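Outer membrane associated protein (Francisella tularensis subsp. tularensis, PDB 6U83) probably acts as a porin of the outer membrane, its OmpA-like domain, the part described here, likely anchoring that membrane to peptidoglycan. Local coordinates at residues Lys77-Ala80 / Ser81-Phe85; Asn84-Asp88 / Ser89-Ser93; Leu131-Ser135 / Glu136-Thr140; Lys141-Gly144 / Tyr145-Leu149. All coordinates share one frame; numbering follows the deposited sequence.

Contact 1 of 4, residues Lys77-Ala80 / Ser81-Phe85; sequences KAIA and SFVNF
The side chain of Phe-82 touches the preceding turn through its CB, which lies 3.2 Å from O of Ile-79, while the ring itself leads away from that turn. The first torsion explains this, since CG sits anti to the backbone N (chi1 -168°), and the ring is delivered to strands 55-63 and 161-172, where it touches Val-58, Ala-164 and Val-166, and also Met-128 of helix 110-130. The atoms of 77-80 and 81-85 belong to one run of helix 73-89, which packs against the mixed sheet of this OmpA-like domain, and the four successive i to i+4 bonds are the evidence for regular alpha geometry. Phe-82 N reaches Ala-78 O at 2.9 Å, Val-83 N reaches Ile-79 O at 2.8 Å, and Asn-84 N reaches Ala-80 O at 2.9 Å. The bond from Ser-81 N to Lys-77 O is longer, 3.2 Å, though still nearly straight at 163°. Among the side chains, the apolar touch is between the CG2 branches of Ile-79 and Val-83, 4.1 Å apart and meeting at a slant. That same Val-83 methyl also settles beside Ile-79 O, at 3.3 Å, because chi1 of 171° sends CG1 anti to the backbone N and brings CG2 back beside it. Ile-79 and Val-83, like Phe-82, also touch the side chain of Met-128.

Contact 2 of 4, residues Asn84-Asp88 / Ser89-Ser93; sequences NFIKD and SNISS
Phe-85 O is held by two donors of a single residue, Ser-89, and these are the main polar link at this helix end. The backbone bond from Ser-89 N is short, 2.7 Å, with an N-H...O angle of 160°. The hydroxyl adds a second bond, Ser-89 OG to Phe-85 O at 3.0 Å, with the donor above the carbonyl plane. The next carbonyl along, Ile-86 O, accepts from Ile-91 N at 3.1 Å, this time in the plane of the carbonyl; the bond spans five residues instead of the four of an alpha-helical bond, direct evidence that the helix is ending.

The contact with a flat group comes from the same hydroxyl. With OG set beside the backbone N of Ser-89 (chi1 -60°), the oxygen lies 3.3 Å above one face of the Phe-85 ring, displaced toward its rim. Because the proton is donated to the carbonyl, it is the oxygen that rests over the ring.

Apolar contacts are made by Ile-91, whose CB points back at the helix. Its CD1 lies 3.9 Å from Phe-85 CE2, and its CB lies 4.0 Å from Ile-86 CG2, those two side chains crossing at about a right angle. Val-166 of strand 161-172 receives both Phe-85 and Ile-91, and Leu-133 packs on Ile-86.

Asn-90, the first residue to leave helical angles, has a positive phi of 51°. Together with the Ile-91 to Ile-86 bond and the packing of those two isoleucines, this resembles a Schellman-like C-cap, although Asn-90 N stays 3.7 Å from Lys-87 O.

Contact 3 of 4, residues Leu131-Ser135 / Glu136-Thr140; sequences LGLDS and EKIIT
Leu-133 and Ile-138 meet across a tight local turn that carries the chain from helix 110-130 into strand 138-142, mostly at the surface of the domain. The apolar touch is methyl to methyl, Leu-133 CD2 to Ile-138 CD1 at 3.9 Å, with the two side chains slanting across each other. CG of Leu-133 lies anti to its backbone N (chi1 -169°), which swings the isobutyl group in under the turn; there Leu-133 also packs on Val-83 and Ile-86 of helix 73-89, while Ile-138 leans on Ala-125 and Met-128. The inner side of the turn therefore joins two helices.

The bend itself rests on two i to i+3 bonds. Lys-137 N reaches Asp-134 O at 2.9 Å, and Ile-138 N reaches Ser-135 O at 3.3 Å with an N-H...O angle of only 140°. Both donors stand above the carbonyl planes, consistent with the tight winding of the short 3-10 segment.

On the outer side the charged side chains make looser contacts. Asp-134 and Lys-137 run side by side in the same direction, yet Asp-134 OD2 and Lys-137 NZ stay 4.4 Å apart, beyond a salt bridge, so any attraction between them is probably weak. The chain of Glu-136 bends at its second torsion (chi2 -102°) and curls back until OE2 is 3.5 Å from Asp-134 CB.

Just upstream, Gly-132 closes helix 110-130 in a Schellman motif. Since strands 94-98 and 138-142 pair in parallel, the turn forms the helix-to-strand corner of a beta-alpha-beta crossover.

Contact 4 of 4, residues Lys141-Gly144 / Tyr145-Leu149; sequences KGFG and YNDTL
Phe-143 O is gripped twice by Asn-146, once by the backbone and once by the side-chain amide. Asn-146 N bonds to it at 3.2 Å with an N-H...O angle of 159°, and Asn-146 ND2 bonds to it at 3.1 Å, the two donors arriving from opposite faces of the carbonyl plane. The backbone bond closes a beta turn over residues 143-146, resembling type II', with Gly-144 and Tyr-145 at its corner; it lies where strand 138-142 of the OmpA-like fold runs out into the long loop leading to strand 161-172. Gly-144 has a positive phi of 62°, readily adopted by glycine, and its backbone N is tied to Ser-117 OG of helix 110-130, so the corner is also anchored from outside.

Tyr-145 shows how the turn relates to the ligand. Its bond from CA to CB points away from 141-144. The side chain reaches Asp-110, Gln-102 and Asn-113, the last being a residue of the pocket that holds D-alanine, and the Tyr-145 side chain comes within about 6 Å of that ligand at nearest atoms. This sets the turn beside the pocket without making Tyr-145 one of its ligand contacts.

On the other flank, the ring of Phe-143 meets that of Tyr-99, their planes nearly parallel. The Asp-147 side chain crosses that of Phe-143 at a slant and also touches Tyr-99, and its backbone O takes a bond from Arg-161 NH2. The Asp-147 carboxylate is turned 27° from the Phe-143 ring plane, with Asp-147 OD2 4.0 Å from Phe-143 CD1.

Overall arrangement
Contact 1 is the most buried of the four, and contact 2 follows it along helix 73-89, the two sharing Asn-84 and Phe-85. Contacts 3 and 4 are surface turns at the two ends of strand 138-142, about 21 Å apart between centres. Contact 2 ends the regular helical bonding of contact 1 with one wider bond, while contacts 3 and 4 are turns closed by i to i+3 bonds, contact 4 adding a side-chain amide. Leu-131 of contact 3 packs on contact 1, and Lys-137 and Ile-139 meet Ser-92 and Ser-93 of contact 2. Contact 4 lies across the chain's centre from contacts 1 and 2, nearest atoms about 12 and 11 Å away, beside the D-alanine pocket.

Contact 1 of 4, residues Lys77-Ala80 / Ser81-Phe85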
# COMPACT_ATOMS: atom_id res chain seq x y z
N LYS A 77 3.95 9.85 4.21
CA LYS A 77 5.35 9.64 3.88
C LYS A 77 5.52 8.38 3.04
O LYS A 77 6.17 8.40 1.99
CB LYS A 77 6.20 9.57 5.16
CG LYS A 77 6.53 10.93 5.74
CD LYS A 77 7.63 10.85 6.80
CE LYS A 77 8.04 12.22 7.32
NZ LYS A 77 9.21 12.16 8.24
N ALA A 78 4.89 7.28 3.46
CA ALA A 78 5.00 6.03 2.71
C ALA A 78 4.50 6.20 1.28
O ALA A 78 5.16 5.79 0.32
CB ALA A 78 4.23 4.91 3.41
N ILE A 79 3.32 6.80 1.12
CA ILE A 79 2.73 6.92 -0.21
C ILE A 79 3.65 7.72 -1.13
O ILE A 79 3.89 7.35 -2.29
CB ILE A 79 1.33 7.54 -0.11
CG1 ILE A 79 0.41 6.61 0.67
CG2 ILE A 79 0.80 7.84 -1.50
CD1 ILE A 79 -0.89 7.25 1.06
N ALA A 80 4.20 8.82 -0.61
CA ALA A 80 5.07 9.67 -1.42
C ALA A 80 6.25 8.89 -1.97
O ALA A 80 6.62 9.05 -3.14
CB ALA A 80 5.57 10.84 -0.57
N SER A 81 6.87 8.05 -1.14
CA SER A 81 7.98 7.23 -1.61
C SER A 81 7.51 6.17 -2.59
O SER A 81 8.20 5.86 -3.57
CB SER A 81 8.70 6.58 -0.44
OG SER A 81 9.42 7.55 0.29
N PHE A 82 6.35 5.58 -2.32
CA PHE A 82 5.74 4.64 -3.25
C PHE A 82 5.56 5.28 -4.62
O PHE A 82 5.91 4.69 -5.64
CB PHE A 82 4.40 4.19 -2.68
CG PHE A 82 3.81 3.02 -3.38
CD1 PHE A 82 4.40 1.78 -3.29
CD2 PHE A 82 2.63 3.14 -4.08
CE1 PHE A 82 3.85 0.70 -3.91
CE2 PHE A 82 2.08 2.07 -4.69
CZ PHE A 82 2.69 0.84 -4.61
N VAL A 83 5.02 6.50 -4.65
CA VAL A 83 4.77 7.19 -5.91
C VAL A 83 6.08 7.53 -6.61
O VAL A 83 6.20 7.40 -7.83
CB VAL A 83 3.90 8.43 -5.68
CG1 VAL A 83 3.82 9.28 -6.93
CG2 VAL A 83 2.51 8.03 -5.20
N ASN A 84 7.08 7.96 -5.83
CA ASN A 84 8.39 8.30 -6.38
C ASN A 84 9.01 7.12 -7.12
O ASN A 84 9.71 7.30 -8.13
CB ASN A 84 9.32 8.77 -5.26
CG ASN A 84 10.22 9.92 -5.67
OD1 ASN A 84 9.82 11.09 -5.59
ND2 ASN A 84 11.44 9.61 -6.10
N PHE A 85 8.76 5.90 -6.64
CA PHE A 85 9.23 4.71 -7.33
C PHE A 85 8.45 4.46 -8.61
O PHE A 85 9.03 4.10 -9.64
CB PHE A 85 9.12 3.52 -6.37
CG PHE A 85 9.50 2.20 -6.97
CD1 PHE A 85 10.82 1.89 -7.20
CD2 PHE A 85 8.54 1.25 -7.23
CE1 PHE A 85 11.18 0.67 -7.72
CE2 PHE A 85 8.89 0.03 -7.76
CZ PHE A 85 10.21 -0.26 -8.00

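Contact 2 of 4, residues Asn84-Asp88 / Ser89-Ser93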
# COMPACT_ATOMS: atom_id res chain seq x y z
N ASN A 84 7.08 7.96 -5.83
CA ASN A 84 8.39 8.30 -6.38
C ASN A 84 9.01 7.12 -7.12
O ASN A 84 9.71 7.30 -8.13
CB ASN A 84 9.32 8.77 -5.26
CG ASN A 84 10.22 9.92 -5.67
OD1 ASN A 84 9.82 11.09 -5.59
ND2 ASN A 84 11.44 9.61 -6.10
N PHE A 85 8.76 5.90 -6.64
CA PHE A 85 9.23 4.71 -7.33
C PHE A 85 8.45 4.46 -8.61
O PHE A 85 9.03 4.10 -9.64
CB PHE A 85 9.12 3.52 -6.37
CG PHE A 85 9.50 2.20 -6.97
CD1 PHE A 85 10.82 1.89 -7.20
CD2 PHE A 85 8.54 1.25 -7.23
CE1 PHE A 85 11.18 0.67 -7.72
CE2 PHE A 85 8.89 0.03 -7.76
CZ PHE A 85 10.21 -0.26 -8.00
N ILE A 86 7.13 4.65 -8.56
CA ILE A 86 6.29 4.48 -9.74
C ILE A 86 6.72 5.44 -10.84
O ILE A 86 6.87 5.05 -12.01
CB ILE A 86 4.81 4.66 -9.38
CG1 ILE A 86 4.36 3.51 -8.48
CG2 ILE A 86 3.94 4.74 -10.63
CD1 ILE A 86 3.12 3.86 -7.69
N LYS A 87 6.93 6.72 -10.50
CA LYS A 87 7.33 7.69 -11.51
C LYS A 87 8.73 7.40 -12.05
O LYS A 87 9.02 7.69 -13.22
CB LYS A 87 7.27 9.11 -10.95
CG LYS A 87 5.86 9.61 -10.65
CD LYS A 87 5.83 11.13 -10.40
CE LYS A 87 6.53 11.53 -9.11
NZ LYS A 87 6.63 13.01 -8.96
N ASP A 88 9.60 6.82 -11.23
CA ASP A 88 10.95 6.54 -11.70
C ASP A 88 11.00 5.24 -12.49
O ASP A 88 11.75 5.14 -13.47
CB ASP A 88 11.93 6.49 -10.53
CG ASP A 88 12.46 7.86 -10.16
OD1 ASP A 88 12.75 8.64 -11.09
OD2 ASP A 88 12.59 8.15 -8.95
N SER A 89 10.23 4.24 -12.08
CA SER A 89 10.19 2.98 -12.81
C SER A 89 9.35 3.05 -14.07
O SER A 89 9.28 2.05 -14.80
CB SER A 89 9.66 1.87 -11.90
OG SER A 89 10.49 1.73 -10.76
N ASN A 90 8.72 4.19 -14.34
CA ASN A 90 7.80 4.33 -15.46
C ASN A 90 6.76 3.22 -15.45
O ASN A 90 6.41 2.63 -16.48
CB ASN A 90 8.57 4.38 -16.79
CG ASN A 90 9.66 5.44 -16.78
OD1 ASN A 90 10.83 5.15 -16.53
ND2 ASN A 90 9.27 6.69 -17.04
N ILE A 91 6.25 2.92 -14.24
CA ILE A 91 5.28 1.85 -14.07
C ILE A 91 3.93 2.29 -14.62
O ILE A 91 3.51 3.45 -14.48
CB ILE A 91 5.20 1.44 -12.59
CG1 ILE A 91 6.40 0.54 -12.24
CG2 ILE A 91 3.88 0.75 -12.26
CD1 ILE A 91 6.46 0.14 -10.79
N SER A 92 3.23 1.35 -15.27
CA SER A 92 2.02 1.65 -16.02
C SER A 92 0.85 1.98 -15.10
O SER A 92 0.26 3.07 -15.19
CB SER A 92 1.69 0.47 -16.93
OG SER A 92 2.02 -0.75 -16.28
N SER A 93 0.47 1.04 -14.23
CA SER A 93 -0.73 1.19 -13.43
C SER A 93 -0.54 0.54 -12.06
O SER A 93 0.27 -0.37 -11.90
CB SER A 93 -1.96 0.56 -14.11
OG SER A 93 -2.20 -0.75 -13.62

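Contact 3 of 4, residues Leu131-Ser135 / Glu136-Thr140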
# COMPACT_ATOMS: atom_id res chain seq x y z
N LEU A 131 0.52 14.26 -5.72
CA LEU A 131 1.96 14.10 -5.87
C LEU A 131 2.44 14.11 -7.32
O LEU A 131 3.64 13.92 -7.54
CB LEU A 131 2.37 12.79 -5.20
CG LEU A 131 2.05 12.80 -3.70
CD1 LEU A 131 2.42 11.49 -3.05
CD2 LEU A 131 2.77 13.94 -3.03
N GLY A 132 1.57 14.32 -8.29
CA GLY A 132 1.98 14.38 -9.68
C GLY A 132 1.82 13.09 -10.46
O GLY A 132 2.37 12.99 -11.57
N LEU A 133 1.12 12.10 -9.91
CA LEU A 133 0.79 10.87 -10.62
C LEU A 133 -0.58 11.01 -11.27
O LEU A 133 -1.50 11.59 -10.69
CB LEU A 133 0.81 9.68 -9.66
CG LEU A 133 0.75 8.29 -10.29
CD1 LEU A 133 2.02 8.01 -11.07
CD2 LEU A 133 0.54 7.26 -9.20
N ASP A 134 -0.72 10.47 -12.47
CA ASP A 134 -1.91 10.73 -13.26
C ASP A 134 -3.02 9.73 -12.94
O ASP A 134 -2.78 8.54 -12.75
CB ASP A 134 -1.53 10.69 -14.74
CG ASP A 134 -0.26 11.49 -15.02
OD1 ASP A 134 -0.28 12.72 -14.80
OD2 ASP A 134 0.76 10.89 -15.41
N SER A 135 -4.25 10.25 -12.87
CA SER A 135 -5.39 9.48 -12.36
C SER A 135 -5.68 8.24 -13.18
O SER A 135 -6.27 7.29 -12.66
CB SER A 135 -6.64 10.36 -12.32
OG SER A 135 -7.15 10.59 -13.62
N GLU A 136 -5.31 8.24 -14.47
CA GLU A 136 -5.52 7.07 -15.31
C GLU A 136 -4.64 5.90 -14.91
O GLU A 136 -5.02 4.74 -15.15
CB GLU A 136 -5.26 7.42 -16.78
CG GLU A 136 -3.98 8.20 -17.02
CD GLU A 136 -4.24 9.68 -17.24
OE1 GLU A 136 -4.07 10.15 -18.39
OE2 GLU A 136 -4.64 10.36 -16.27
N LYS A 137 -3.49 6.16 -14.31
CA LYS A 137 -2.63 5.08 -13.87
C LYS A 137 -3.11 4.42 -12.58
O LYS A 137 -2.36 3.62 -12.02
CB LYS A 137 -1.20 5.59 -13.67
CG LYS A 137 -0.58 6.24 -14.90
CD LYS A 137 0.91 6.50 -14.71
CE LYS A 137 1.47 7.33 -15.86
NZ LYS A 137 0.98 6.86 -17.20
N ILE A 138 -4.32 4.72 -12.09
CA ILE A 138 -4.70 4.33 -10.74
C ILE A 138 -6.05 3.64 -10.75
O ILE A 138 -7.03 4.19 -11.27
CB ILE A 138 -4.74 5.53 -9.77
CG1 ILE A 138 -3.36 6.19 -9.68
CG2 ILE A 138 -5.15 5.08 -8.39
CD1 ILE A 138 -3.38 7.48 -8.90
N ILE A 139 -6.11 2.46 -10.15
CA ILE A 139 -7.32 1.67 -10.02
C ILE A 139 -7.56 1.41 -8.54
O ILE A 139 -6.64 0.98 -7.84
CB ILE A 139 -7.22 0.33 -10.78
CG1 ILE A 139 -6.89 0.58 -12.25
CG2 ILE A 139 -8.51 -0.46 -10.60
CD1 ILE A 139 -5.42 0.41 -12.59
N THR A 140 -8.79 1.63 -8.09
CA THR A 140 -9.14 1.46 -6.69
C THR A 140 -10.18 0.35 -6.53
O THR A 140 -11.10 0.22 -7.36
CB THR A 140 -9.65 2.77 -6.07
OG1 THR A 140 -10.90 3.15 -6.66
CG2 THR A 140 -8.65 3.88 -6.30

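Contact 4 of 4, residues Lys141-Gly144 / Tyr145-Leu149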
# COMPACT_ATOMS: atom_id res chain seq x y z
N LYS A 141 -10.00 -0.45 -5.48
CA LYS A 141 -10.86 -1.55 -5.08
C LYS A 141 -11.04 -1.51 -3.58
O LYS A 141 -10.08 -1.27 -2.84
CB LYS A 141 -10.25 -2.90 -5.45
CG LYS A 141 -10.33 -3.33 -6.90
CD LYS A 141 -9.73 -4.74 -7.02
CE LYS A 141 -10.27 -5.52 -8.23
NZ LYS A 141 -9.76 -6.94 -8.24
N GLY A 142 -12.26 -1.74 -3.12
CA GLY A 142 -12.56 -1.92 -1.71
C GLY A 142 -12.90 -3.37 -1.45
O GLY A 142 -13.43 -4.06 -2.32
N PHE A 143 -12.58 -3.86 -0.25
CA PHE A 143 -12.86 -5.24 0.09
C PHE A 143 -13.63 -5.38 1.39
O PHE A 143 -13.97 -6.51 1.77
CB PHE A 143 -11.55 -6.05 0.18
CG PHE A 143 -10.87 -6.26 -1.15
CD1 PHE A 143 -11.18 -7.35 -1.93
CD2 PHE A 143 -9.93 -5.35 -1.62
CE1 PHE A 143 -10.57 -7.54 -3.16
CE2 PHE A 143 -9.32 -5.54 -2.83
CZ PHE A 143 -9.64 -6.63 -3.61
N GLY A 144 -13.91 -4.28 2.08
CA GLY A 144 -14.55 -4.41 3.36
C GLY A 144 -13.68 -5.20 4.32
O GLY A 144 -12.44 -5.25 4.20
N TYR A 145 -14.34 -5.86 5.27
CA TYR A 145 -13.63 -6.72 6.20
C TYR A 145 -13.46 -8.14 5.68
O TYR A 145 -13.49 -9.10 6.47
CB TYR A 145 -14.29 -6.69 7.57
CG TYR A 145 -15.77 -7.03 7.69
CD1 TYR A 145 -16.24 -8.31 7.40
CD2 TYR A 145 -16.69 -6.10 8.18
CE1 TYR A 145 -17.58 -8.63 7.55
CE2 TYR A 145 -18.04 -6.42 8.33
CZ TYR A 145 -18.47 -7.69 8.02
OH TYR A 145 -19.79 -8.03 8.18
N ASN A 146 -13.30 -8.32 4.37
CA ASN A 146 -12.83 -9.59 3.84
C ASN A 146 -11.31 -9.50 3.66
O ASN A 146 -10.71 -8.43 3.75
CB ASN A 146 -13.51 -9.92 2.52
CG ASN A 146 -15.04 -10.00 2.65
OD1 ASN A 146 -15.58 -10.90 3.31
ND2 ASN A 146 -15.73 -9.07 1.99
N ASP A 147 -10.69 -10.65 3.40
CA ASP A 147 -9.23 -10.71 3.27
C ASP A 147 -8.54 -10.05 4.47
O ASP A 147 -7.56 -9.31 4.31
CB ASP A 147 -8.75 -10.05 1.98
CG ASP A 147 -9.21 -10.77 0.72
OD1 ASP A 147 -9.88 -11.82 0.83
OD2 ASP A 147 -8.92 -10.26 -0.39
N THR A 148 -9.08 -10.26 5.67
CA THR A 148 -8.37 -9.74 6.83
C THR A 148 -7.04 -10.45 6.97
O THR A 148 -6.84 -11.56 6.47
CB THR A 148 -9.19 -9.89 8.12
OG1 THR A 148 -9.35 -11.28 8.43
CG2 THR A 148 -10.53 -9.22 7.99
N LEU A 149 -6.10 -9.79 7.64
CA LEU A 149 -4.74 -10.30 7.70
C LEU A 149 -4.67 -11.63 8.45
O LEU A 149 -5.39 -11.86 9.43
CB LEU A 149 -3.82 -9.27 8.34
CG LEU A 149 -3.57 -8.05 7.46
CD1 LEU A 149 -2.82 -6.98 8.23
CD2 LEU A 149 -2.80 -8.44 6.21